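Side-chain contacts in thrombospondin related anonymous protein (Plasmodium falciparum, PDB 4F1J), which probably mediates adhesion of the malaria parasite to host ligands, its magnesium-bearing von Willebrand factor A domain being the part of the longer membrane protein described here: residues G18-R22 with H23-K27; H28-P31 with L32-L36; I78-S81 with L82-T85; W181-V184 with K185-G189. One frame throughout, in Å; residues are numbered along the deposited sequence.

How the contacts relate
The four contacts illustrate how short-range packing at helix starts, along a helix and round a turn builds a von Willebrand factor A domain. Contacts 1 and 2 follow each other on helix 22-38, their centres 12 Å apart, and are joined by Ala29 N to Asn24 O at 2.8 Å. Contact 3 flanks that helix, with Leu82 O taking Trp25 NE1 of contact 1 at 3.2 Å. Contact 4 also packs on it, and Lys185 O receives Lys35 NZ of contact 2 at 2.8 Å. Contacts 3 and 4 do not touch, their nearest atoms lying about 11 Å apart. Contact 1 holds the magnesium ligand Ser19, whereas the side chain of Val184 in contact 4 lies about 13 Å from a magnesium ion.

Contact 1 of 4, residues G18-R22 with H23-K27; sequences GSIRR and HNWVK. With MG (magnesium ion), chain C; SO4 (sulfate ion), chain G.
Arg22 reaches along the first turn of helix 22-38 to Val26 and Trp25, directly after the metal ion-dependent adhesion site (MIDAS) loop of this von Willebrand factor A domain. From CB the chain leaves the helix start. With CG anti to the backbone N (chi1 177°) and a bend at the next bond, CD and NE are brought beside Val26, whose CG2 lies 3.4 Å from NE and over one face of the guanidinium, displaced toward its rim. At the edge of the same group NE gives a nearly straight bond, 2.9 Å and 170°, to O4 of a sulfate probably from the crystallisation liquor. NH2 is shared between O3 of that sulfate and Leu83 O, while NH1 bonds to Leu87 O; in the crystal all three nitrogens are bonded, which should restrict rotation, the protein's own share being the two carbonyls. NH1 also comes within 3.8 Å of Trp25 CD1, the guanidinium and indole planes being 25° apart. Ile20 approaches the other end of the indole, its CD1 at the ring edge 3.8 Å from CE3. Ser19, one residue before Ile20, is one of the MIDAS ligands: OG binds magnesium at 2.1 Å, alongside Ser17, Asp123 and three waters. Asn24 ties loop to helix, its ND2 donating over 3.0 Å to Ile20 O, which lies in the amide plane and receives it nearly along the C=O axis.

Contact 2 of 4, residues H28-P31 with L32-L36; sequences HAVP and LAMKL
Val30 and Met34, one turn apart on helix 22-38, form the side-chain contact in the crossover helix of the beta-alpha-beta unit made by strand 8-15, this helix and strand 47-54. The touch is loose: Val30 CG1 lies 4.2 Å from Met34 SD, the two chains meeting at a slant. Met34 CG stands beside its backbone N (chi1 -69°), which sets it 3.3 Å from Val30 O, and a turn at the last bond (chi3 80°) directs the terminal methyl away from Val30, leaving the sulfur to make the contact. Val30 O is at the same time the acceptor for Met34 N at 3.0 Å, with the donor in the carbonyl plane, so the oxygen has a bonded amide and a methylene close together.

Behind this first shell the backbone fixes the spacing. Pro31 has no N-H to give to the preceding turn, and the helix is kinked there, yet the bonds beyond it resume: Lys35 N meets Pro31 O at 3.0 Å, and Leu32 N meets His28 O at 2.8 Å, though bent, with an N-H...O angle of 139°. Farther out, Val30 packs against Leu82 and Leu83, and Met34 against Leu76 and Ile79, while Ala29 and Ala33 face Met14 of strand 8-15. On the flank toward helix 184-200 Leu32 takes over; its CB is 3.1 Å from His28 O, and its CD1 comes within 3.5 Å of Ile188 CB.

Contact 3 of 4, residues I78-S81 with L82-T85; sequences IIKS and LLST
Lys80 and Leu83 occupy the two ends of a type I beta turn that leads out of helix 72-80, and their side chains lie askew to each other. A bend at the last torsion of the lysine (chi4 57°) returns NZ to 3.8 Å from Leu83 CD1, and its CG lies about as near, so the lysine chain arches over one side of that methyl, touching it with CG and with NZ. Leu82 and Leu83 adopt nearly the same posture: each has CG beside its own backbone N and leans back on the carbonyl oxygen three residues earlier, Leu82 CG lying 3.3 Å from Ile79 O. Those oxygens also accept the leucine amides, with the donors standing above the carbonyl planes. On the buried side Leu82 CD1 meets Ile79 CD1 at 4.2 Å.

Two hydroxyls fold back onto the chain. Ser81 OG donates to Ile78 O at 2.6 Å, and Thr85, which closes the inverse gamma turn centred on Ser84, donates from OG1 to Leu82 O at 2.7 Å. One water bridges Lys80 O and Ser84 OG; another donates to both Ser81 O and Ser84 O. The arrangement is plain structural packing, remote from the metal sites: Ile79 and Leu82 press on helix 22-38 and on Ile61 of strand 58-62, while Ile78 touches Ile62 of that outermost strand.

Contact 4 of 4, residues W181-V184 with K185-G189; sequences WENV and KNVIG. With SO4 (sulfate ion), chain E.
Asn183 projects across the start of helix 184-200 to meet Asn186 and Val187; this is the last helix of the von Willebrand factor A domain, entered from strand 176-179 through a short 3-10 segment. The polar contacts come first. Asn183 O accepts Asn186 N at 3.0 Å, with the donor above the carbonyl plane, and Val184 O accepts Val187 N at 3.2 Å together with a weak bond from Ile188 N, so one oxygen serves two amides. A water links the 3-10 segment to the helix, donating to Glu182 O and accepting from Lys185 N at 2.9 Å. A sulfate ion, probably from the crystallisation liquor, sits at Trp181 N, although that contact is too short for its length to be trusted.

Close approaches without a bond form a second group. A chi1 of -165° carries the Asn183 amide beside the carbonyl carbon and across that of Asn186, the planes 50° apart; ND2 lies only 2.7 Å from Asn186 OD1, but the angle is too poor for a hydrogen bond. The other branch, OD1, rests 3.4 Å from Val187 CG2.

Apolar packing lies mainly outside the turn, where Val184 and Val187 meet Phe149 of strand 145-151. Both valines also touch strand 176-179 at the edge of the sheet, whereas Trp181 makes mixed side-chain contacts with Asn24 and His28 of helix 22-38 and with Ile20 and Asp123 of the metal-binding loops.

Contact 1 of 4, residues G18-R22 with H23-K27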
loop_
_atom_site.group_PDB
_atom_site.type_symbol
_atom_site.label_atom_id
_atom_site.label_comp_id
_atom_site.label_asym_id
_atom_site.label_seq_id
_atom_site.Cartn_x
_atom_site.Cartn_y
_atom_site.Cartn_z
ATOM N N GLY A 18 6.323 -4.452 -14.646
ATOM C CA GLY A 18 5.905 -4.792 -16.030
ATOM C C GLY A 18 4.952 -5.973 -16.149
ATOM O O GLY A 18 4.105 -6.016 -17.061
ATOM N N SER A 19 5.028 -6.901 -15.203
ATOM C CA SER A 19 4.167 -8.086 -15.162
ATOM C C SER A 19 2.679 -7.773 -15.182
ATOM O O SER A 19 1.854 -8.594 -15.615
ATOM C CB SER A 19 4.450 -8.860 -13.889
ATOM O OG SER A 19 4.144 -8.039 -12.783
ATOM N N ILE A 20 2.342 -6.586 -14.701
ATOM C CA ILE A 20 0.950 -6.138 -14.601
ATOM C C ILE A 20 0.205 -6.147 -15.933
ATOM O O ILE A 20 -0.961 -6.529 -15.984
ATOM C CB ILE A 20 0.877 -4.730 -13.979
ATOM C CG1 ILE A 20 1.281 -4.816 -12.493
ATOM C CG2 ILE A 20 -0.548 -4.111 -14.146
ATOM C CD1 ILE A 20 1.355 -3.448 -11.767
ATOM N N ARG A 21 0.913 -5.730 -16.975
ATOM C CA ARG A 21 0.367 -5.464 -18.302
ATOM C C ARG A 21 -0.442 -4.170 -18.302
ATOM O O ARG A 21 -1.238 -3.891 -17.390
ATOM C CB ARG A 21 -0.462 -6.622 -18.858
ATOM C CG ARG A 21 0.231 -7.982 -18.832
ATOM C CD ARG A 21 1.437 -8.007 -19.725
ATOM N NE ARG A 21 2.171 -9.267 -19.694
ATOM C CZ ARG A 21 1.825 -10.389 -20.338
ATOM N NH1 ARG A 21 0.718 -10.461 -21.078
ATOM N NH2 ARG A 21 2.607 -11.462 -20.239
ATOM N N ARG A 22 -0.222 -3.377 -19.338
ATOM C CA ARG A 22 -0.885 -2.089 -19.483
ATOM C C ARG A 22 -2.409 -2.172 -19.330
ATOM O O ARG A 22 -3.005 -1.322 -18.657
ATOM C CB ARG A 22 -0.506 -1.442 -20.819
ATOM C CG ARG A 22 -1.175 -0.161 -21.117
ATOM C CD ARG A 22 -0.753 0.967 -20.212
ATOM N NE ARG A 22 -1.426 2.209 -20.581
ATOM C CZ ARG A 22 -1.275 3.376 -19.966
ATOM N NH1 ARG A 22 -0.455 3.500 -18.929
ATOM N NH2 ARG A 22 -1.949 4.430 -20.395
ATOM N N HIS A 23 -3.057 -3.182 -19.922
ATOM C CA HIS A 23 -4.536 -3.185 -19.868
ATOM C C HIS A 23 -5.040 -3.367 -18.427
ATOM O O HIS A 23 -6.018 -2.758 -18.029
ATOM C CB HIS A 23 -5.140 -4.226 -20.820
ATOM C CG HIS A 23 -4.790 -5.633 -20.481
ATOM N ND1 HIS A 23 -5.544 -6.381 -19.616
ATOM C CD2 HIS A 23 -3.808 -6.447 -20.934
ATOM C CE1 HIS A 23 -5.021 -7.590 -19.512
ATOM N NE2 HIS A 23 -3.976 -7.666 -20.316
ATOM N N ASN A 24 -4.321 -4.157 -17.635
ATOM C CA ASN A 24 -4.633 -4.333 -16.220
ATOM C C ASN A 24 -4.313 -3.098 -15.401
ATOM O O ASN A 24 -5.074 -2.756 -14.491
ATOM C CB ASN A 24 -3.891 -5.518 -15.623
ATOM C CG ASN A 24 -4.498 -6.837 -15.988
ATOM O OD1 ASN A 24 -5.718 -6.962 -16.146
ATOM N ND2 ASN A 24 -3.661 -7.864 -16.074
ATOM N N TRP A 25 -3.226 -2.416 -15.737
ATOM C CA TRP A 25 -2.892 -1.149 -15.072
ATOM C C TRP A 25 -4.021 -0.135 -15.230
ATOM O O TRP A 25 -4.457 0.520 -14.276
ATOM C CB TRP A 25 -1.613 -0.572 -15.652
ATOM C CG TRP A 25 -1.182 0.688 -15.022
ATOM C CD1 TRP A 25 -1.251 1.932 -15.544
ATOM C CD2 TRP A 25 -0.545 0.828 -13.737
ATOM N NE1 TRP A 25 -0.725 2.845 -14.678
ATOM C CE2 TRP A 25 -0.292 2.194 -13.553
ATOM C CE3 TRP A 25 -0.194 -0.071 -12.720
ATOM C CZ2 TRP A 25 0.312 2.695 -12.402
ATOM C CZ3 TRP A 25 0.405 0.426 -11.584
ATOM C CH2 TRP A 25 0.652 1.792 -11.433
ATOM N N VAL A 26 -4.504 -0.015 -16.460
ATOM C CA VAL A 26 -5.527 0.971 -16.798
ATOM C C VAL A 26 -6.905 0.554 -16.284
ATOM O O VAL A 26 -7.636 1.372 -15.672
ATOM C CB VAL A 26 -5.556 1.173 -18.338
ATOM C CG1 VAL A 26 -6.832 1.970 -18.774
ATOM C CG2 VAL A 26 -4.275 1.872 -18.789
ATOM N N LYS A 27 -7.284 -0.705 -16.525
ATOM C CA LYS A 27 -8.640 -1.158 -16.183
ATOM C C LYS A 27 -8.829 -1.598 -14.742
ATOM O O LYS A 27 -9.961 -1.573 -14.246
ATOM C CB LYS A 27 -9.146 -2.263 -17.139
ATOM C CG LYS A 27 -9.305 -1.797 -18.587
ATOM C CD LYS A 27 -10.140 -0.531 -18.768
ATOM C CE LYS A 27 -11.629 -0.797 -18.914
ATOM N NZ LYS A 27 -12.405 0.479 -19.165
HETATM MG MG MG C . 4.973 -7.898 -10.873
HETATM S S SO4 G . -4.500 2.737 -22.896
HETATM O O1 SO4 G . -5.729 2.074 -22.489
HETATM O O2 SO4 G . -4.525 3.076 -24.322
HETATM O O3 SO4 G . -4.405 3.976 -22.122
HETATM O O4 SO4 G . -3.367 1.860 -22.699
HETATM O O HOH W 1 5.613 -7.450 -8.882
HETATM O O HOH W 2 6.783 -8.302 -11.564
HETATM O O HOH W 3 4.770 -9.916 -10.754
#

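Contact 2 of 4, residues H28-P31 with L32-L36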
loop_
_atom_site.group_PDB
_atom_site.type_symbol
_atom_site.label_atom_id
_atom_site.label_comp_id
_atom_site.label_asym_id
_atom_site.label_seq_id
_atom_site.Cartn_x
_atom_site.Cartn_y
_atom_site.Cartn_z
ATOM N N HIS A 28 -7.740 -1.947 -14.052
ATOM C CA HIS A 28 -7.861 -2.504 -12.704
ATOM C C HIS A 28 -6.973 -1.864 -11.637
ATOM O O HIS A 28 -7.500 -1.496 -10.563
ATOM C CB HIS A 28 -7.639 -3.997 -12.706
ATOM C CG HIS A 28 -8.564 -4.741 -13.630
ATOM N ND1 HIS A 28 -9.928 -4.757 -13.457
ATOM C CD2 HIS A 28 -8.309 -5.496 -14.720
ATOM C CE1 HIS A 28 -10.478 -5.488 -14.416
ATOM N NE2 HIS A 28 -9.518 -5.941 -15.203
ATOM N N ALA A 29 -5.660 -1.770 -11.888
ATOM C CA ALA A 29 -4.710 -1.243 -10.858
ATOM C C ALA A 29 -5.025 0.193 -10.460
ATOM O O ALA A 29 -5.157 0.497 -9.265
ATOM C CB ALA A 29 -3.225 -1.349 -11.317
ATOM N N VAL A 30 -5.150 1.071 -11.445
ATOM C CA VAL A 30 -5.451 2.474 -11.159
ATOM C C VAL A 30 -6.834 2.625 -10.492
ATOM O O VAL A 30 -6.944 3.269 -9.453
ATOM C CB VAL A 30 -5.211 3.403 -12.392
ATOM C CG1 VAL A 30 -5.834 4.773 -12.192
ATOM C CG2 VAL A 30 -3.675 3.539 -12.643
ATOM N N PRO A 31 -7.894 2.039 -11.080
ATOM C CA PRO A 31 -9.195 2.026 -10.391
ATOM C C PRO A 31 -9.196 1.410 -8.991
ATOM O O PRO A 31 -9.982 1.843 -8.139
ATOM C CB PRO A 31 -10.089 1.236 -11.340
ATOM C CG PRO A 31 -9.486 1.462 -12.691
ATOM C CD PRO A 31 -7.995 1.490 -12.452
ATOM N N LEU A 32 -8.338 0.422 -8.750
ATOM C CA LEU A 32 -8.243 -0.198 -7.423
ATOM C C LEU A 32 -7.673 0.789 -6.399
ATOM O O LEU A 32 -8.197 0.895 -5.283
ATOM C CB LEU A 32 -7.354 -1.416 -7.470
ATOM C CG LEU A 32 -6.957 -2.068 -6.151
ATOM C CD1 LEU A 32 -8.187 -2.546 -5.408
ATOM C CD2 LEU A 32 -5.972 -3.231 -6.425
ATOM N N ALA A 33 -6.588 1.468 -6.768
ATOM C CA ALA A 33 -5.975 2.498 -5.909
ATOM C C ALA A 33 -7.008 3.603 -5.637
ATOM O O ALA A 33 -7.113 4.118 -4.529
ATOM C CB ALA A 33 -4.731 3.081 -6.571
ATOM N N MET A 34 -7.773 3.978 -6.661
ATOM C CA MET A 34 -8.852 4.955 -6.472
ATOM C C MET A 34 -9.918 4.526 -5.448
ATOM O O MET A 34 -10.277 5.318 -4.539
ATOM C CB MET A 34 -9.460 5.336 -7.828
ATOM C CG MET A 34 -8.481 6.130 -8.639
ATOM S SD MET A 34 -9.082 6.575 -10.282
ATOM C CE MET A 34 -10.107 7.979 -9.862
ATOM N N LYS A 35 -10.425 3.305 -5.590
ATOM C CA LYS A 35 -11.405 2.756 -4.672
ATOM C C LYS A 35 -10.815 2.598 -3.260
ATOM O O LYS A 35 -11.502 2.794 -2.280
ATOM C CB LYS A 35 -11.955 1.414 -5.188
ATOM C CG LYS A 35 -13.150 0.907 -4.386
ATOM C CD LYS A 35 -14.011 -0.038 -5.145
ATOM C CE LYS A 35 -15.193 -0.520 -4.279
ATOM N NZ LYS A 35 -16.114 -1.449 -5.001
ATOM N N LEU A 36 -9.539 2.264 -3.151
ATOM C CA LEU A 36 -8.905 2.141 -1.841
ATOM C C LEU A 36 -8.966 3.490 -1.131
ATOM O O LEU A 36 -9.398 3.579 0.042
ATOM C CB LEU A 36 -7.451 1.681 -2.023
ATOM C CG LEU A 36 -6.572 1.529 -0.772
ATOM C CD1 LEU A 36 -5.411 0.617 -1.167
ATOM C CD2 LEU A 36 -6.014 2.830 -0.138
#

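Contact 3 of 4, residues I78-S81 with L82-T85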
loop_
_atom_site.group_PDB
_atom_site.type_symbol
_atom_site.label_atom_id
_atom_site.label_comp_id
_atom_site.label_asym_id
_atom_site.label_seq_id
_atom_site.Cartn_x
_atom_site.Cartn_y
_atom_site.Cartn_z
ATOM N N ILE A 78 -4.416 12.740 -8.661
ATOM C CA ILE A 78 -3.051 12.292 -8.811
ATOM C C ILE A 78 -3.017 10.817 -9.180
ATOM O O ILE A 78 -2.238 10.406 -10.054
ATOM C CB ILE A 78 -2.198 12.591 -7.564
ATOM C CG1 ILE A 78 -2.046 14.096 -7.381
ATOM C CG2 ILE A 78 -0.820 11.889 -7.652
ATOM C CD1 ILE A 78 -1.589 14.495 -5.989
ATOM N N ILE A 79 -3.858 10.008 -8.547
ATOM C CA ILE A 79 -3.880 8.601 -8.866
ATOM C C ILE A 79 -4.314 8.412 -10.315
ATOM O O ILE A 79 -3.700 7.644 -11.048
ATOM C CB ILE A 79 -4.772 7.795 -7.909
ATOM C CG1 ILE A 79 -4.181 7.809 -6.487
ATOM C CG2 ILE A 79 -4.934 6.363 -8.436
ATOM C CD1 ILE A 79 -2.698 7.384 -6.399
ATOM N N LYS A 80 -5.333 9.161 -10.739
ATOM C CA LYS A 80 -5.818 9.073 -12.125
ATOM C C LYS A 80 -4.734 9.477 -13.125
ATOM O O LYS A 80 -4.651 8.924 -14.237
ATOM C CB LYS A 80 -7.076 9.918 -12.325
ATOM C CG LYS A 80 -7.797 9.580 -13.633
ATOM C CD LYS A 80 -8.667 10.720 -14.172
ATOM C CE LYS A 80 -8.956 10.536 -15.690
ATOM N NZ LYS A 80 -9.629 9.217 -16.023
ATOM N N SER A 81 -3.871 10.398 -12.719
ATOM C CA SER A 81 -2.757 10.838 -13.553
ATOM C C SER A 81 -1.757 9.724 -13.857
ATOM O O SER A 81 -0.908 9.893 -14.738
ATOM C CB SER A 81 -2.024 12.040 -12.932
ATOM O OG SER A 81 -1.059 11.665 -11.968
ATOM N N LEU A 82 -1.840 8.594 -13.144
ATOM C CA LEU A 82 -0.933 7.469 -13.403
ATOM C C LEU A 82 -1.240 6.790 -14.733
ATOM O O LEU A 82 -0.452 5.988 -15.210
ATOM C CB LEU A 82 -1.016 6.428 -12.264
ATOM C CG LEU A 82 -0.477 6.900 -10.913
ATOM C CD1 LEU A 82 -0.803 5.846 -9.836
ATOM C CD2 LEU A 82 1.002 7.179 -10.958
ATOM N N LEU A 83 -2.404 7.092 -15.297
ATOM C CA LEU A 83 -2.806 6.558 -16.597
ATOM C C LEU A 83 -1.973 7.167 -17.702
ATOM O O LEU A 83 -1.530 6.460 -18.602
ATOM C CB LEU A 83 -4.288 6.850 -16.853
ATOM C CG LEU A 83 -5.280 6.177 -15.898
ATOM C CD1 LEU A 83 -6.689 6.747 -16.119
ATOM C CD2 LEU A 83 -5.288 4.676 -16.051
ATOM N N SER A 84 -1.718 8.472 -17.607
ATOM C CA SER A 84 -0.956 9.223 -18.626
ATOM C C SER A 84 0.545 9.160 -18.351
ATOM O O SER A 84 1.198 10.188 -18.143
ATOM C CB SER A 84 -1.427 10.680 -18.647
ATOM O OG SER A 84 -2.841 10.748 -18.706
ATOM N N THR A 85 1.077 7.940 -18.343
ATOM C CA THR A 85 2.483 7.673 -18.084
ATOM C C THR A 85 2.944 6.477 -18.923
ATOM O O THR A 85 2.139 5.846 -19.616
ATOM C CB THR A 85 2.693 7.232 -16.622
ATOM O OG1 THR A 85 1.984 6.008 -16.420
ATOM C CG2 THR A 85 2.191 8.282 -15.633
HETATM O O HOH W 4 -4.575 10.371 -16.765
HETATM O O HOH W 5 0.700 11.815 -15.695
#

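Contact 4 of 4, residues W181-V184 with K185-G189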
loop_
_atom_site.group_PDB
_atom_site.type_symbol
_atom_site.label_atom_id
_atom_site.label_comp_id
_atom_site.label_asym_id
_atom_site.label_seq_id
_atom_site.Cartn_x
_atom_site.Cartn_y
_atom_site.Cartn_z
ATOM N N TRP A 181 -7.344 -10.425 -11.005
ATOM C CA TRP A 181 -7.348 -9.090 -11.551
ATOM C C TRP A 181 -8.772 -8.535 -11.719
ATOM O O TRP A 181 -9.063 -7.419 -11.320
ATOM C CB TRP A 181 -6.611 -9.058 -12.897
ATOM C CG TRP A 181 -5.159 -8.826 -12.741
ATOM C CD1 TRP A 181 -4.163 -9.717 -12.922
ATOM C CD2 TRP A 181 -4.543 -7.610 -12.294
ATOM N NE1 TRP A 181 -2.952 -9.131 -12.656
ATOM C CE2 TRP A 181 -3.157 -7.833 -12.267
ATOM C CE3 TRP A 181 -5.033 -6.346 -11.932
ATOM C CZ2 TRP A 181 -2.248 -6.851 -11.872
ATOM C CZ3 TRP A 181 -4.137 -5.369 -11.548
ATOM C CH2 TRP A 181 -2.749 -5.621 -11.528
ATOM N N GLU A 182 -9.646 -9.343 -12.319
ATOM C CA GLU A 182 -11.005 -8.893 -12.647
ATOM C C GLU A 182 -11.846 -8.541 -11.419
ATOM O O GLU A 182 -12.788 -7.749 -11.544
ATOM C CB GLU A 182 -11.737 -9.946 -13.479
ATOM C CG GLU A 182 -11.780 -11.296 -12.845
ATOM C CD GLU A 182 -10.675 -12.230 -13.309
ATOM O OE1 GLU A 182 -9.483 -11.799 -13.524
ATOM O OE2 GLU A 182 -11.021 -13.431 -13.449
ATOM N N ASN A 183 -11.471 -9.077 -10.249
ATOM C CA ASN A 183 -12.276 -8.993 -9.041
ATOM C C ASN A 183 -11.769 -7.983 -7.996
ATOM O O ASN A 183 -12.379 -7.847 -6.935
ATOM C CB ASN A 183 -12.339 -10.388 -8.397
ATOM C CG ASN A 183 -13.416 -10.516 -7.362
ATOM O OD1 ASN A 183 -13.195 -11.107 -6.294
ATOM N ND2 ASN A 183 -14.613 -10.016 -7.671
ATOM N N VAL A 184 -10.688 -7.261 -8.304
ATOM C CA VAL A 184 -10.025 -6.434 -7.272
ATOM C C VAL A 184 -10.950 -5.424 -6.597
ATOM O O VAL A 184 -10.845 -5.213 -5.395
ATOM C CB VAL A 184 -8.762 -5.721 -7.781
ATOM C CG1 VAL A 184 -7.672 -6.772 -8.062
ATOM C CG2 VAL A 184 -9.030 -4.841 -8.980
ATOM N N LYS A 185 -11.885 -4.838 -7.340
ATOM C CA LYS A 185 -12.717 -3.784 -6.742
ATOM C C LYS A 185 -13.763 -4.338 -5.767
ATOM O O LYS A 185 -14.311 -3.583 -4.957
ATOM C CB LYS A 185 -13.371 -2.893 -7.815
ATOM C CG LYS A 185 -12.400 -1.854 -8.403
ATOM C CD LYS A 185 -13.028 -1.084 -9.562
ATOM C CE LYS A 185 -13.942 0.015 -9.067
ATOM N NZ LYS A 185 -14.561 0.711 -10.226
ATOM N N ASN A 186 -14.026 -5.645 -5.836
ATOM C CA ASN A 186 -14.927 -6.320 -4.886
ATOM C C ASN A 186 -14.254 -6.788 -3.604
ATOM O O ASN A 186 -14.933 -7.103 -2.625
ATOM C CB ASN A 186 -15.576 -7.517 -5.558
ATOM C CG ASN A 186 -16.336 -7.136 -6.809
ATOM O OD1 ASN A 186 -16.165 -7.760 -7.865
ATOM N ND2 ASN A 186 -17.181 -6.110 -6.704
ATOM N N VAL A 187 -12.928 -6.845 -3.607
ATOM C CA VAL A 187 -12.170 -7.370 -2.458
ATOM C C VAL A 187 -11.604 -6.214 -1.613
ATOM O O VAL A 187 -11.425 -6.362 -0.409
ATOM C CB VAL A 187 -11.047 -8.347 -2.911
ATOM C CG1 VAL A 187 -10.305 -8.933 -1.678
ATOM C CG2 VAL A 187 -11.638 -9.483 -3.758
ATOM N N ILE A 188 -11.413 -5.051 -2.231
ATOM C CA ILE A 188 -10.677 -3.943 -1.586
ATOM C C ILE A 188 -11.434 -3.335 -0.399
ATOM O O ILE A 188 -10.834 -3.009 0.621
ATOM C CB ILE A 188 -10.267 -2.842 -2.623
ATOM C CG1 ILE A 188 -9.268 -1.834 -2.013
ATOM C CG2 ILE A 188 -11.493 -2.101 -3.159
ATOM C CD1 ILE A 188 -7.958 -2.422 -1.559
ATOM N N GLY A 189 -12.756 -3.213 -0.512
ATOM C CA GLY A 189 -13.559 -2.678 0.603
ATOM C C GLY A 189 -13.475 -3.508 1.873
ATOM O O GLY A 189 -13.065 -2.998 2.915
HETATM S S SO4 E . -5.834 -13.636 -12.381
HETATM O O1 SO4 E . -6.960 -14.175 -13.152
HETATM O O2 SO4 E . -4.605 -13.774 -13.173
HETATM O O3 SO4 E . -6.084 -12.233 -12.160
HETATM O O4 SO4 E . -5.746 -14.385 -11.113
HETATM O O HOH W 6 -12.797 -5.404 -9.991
#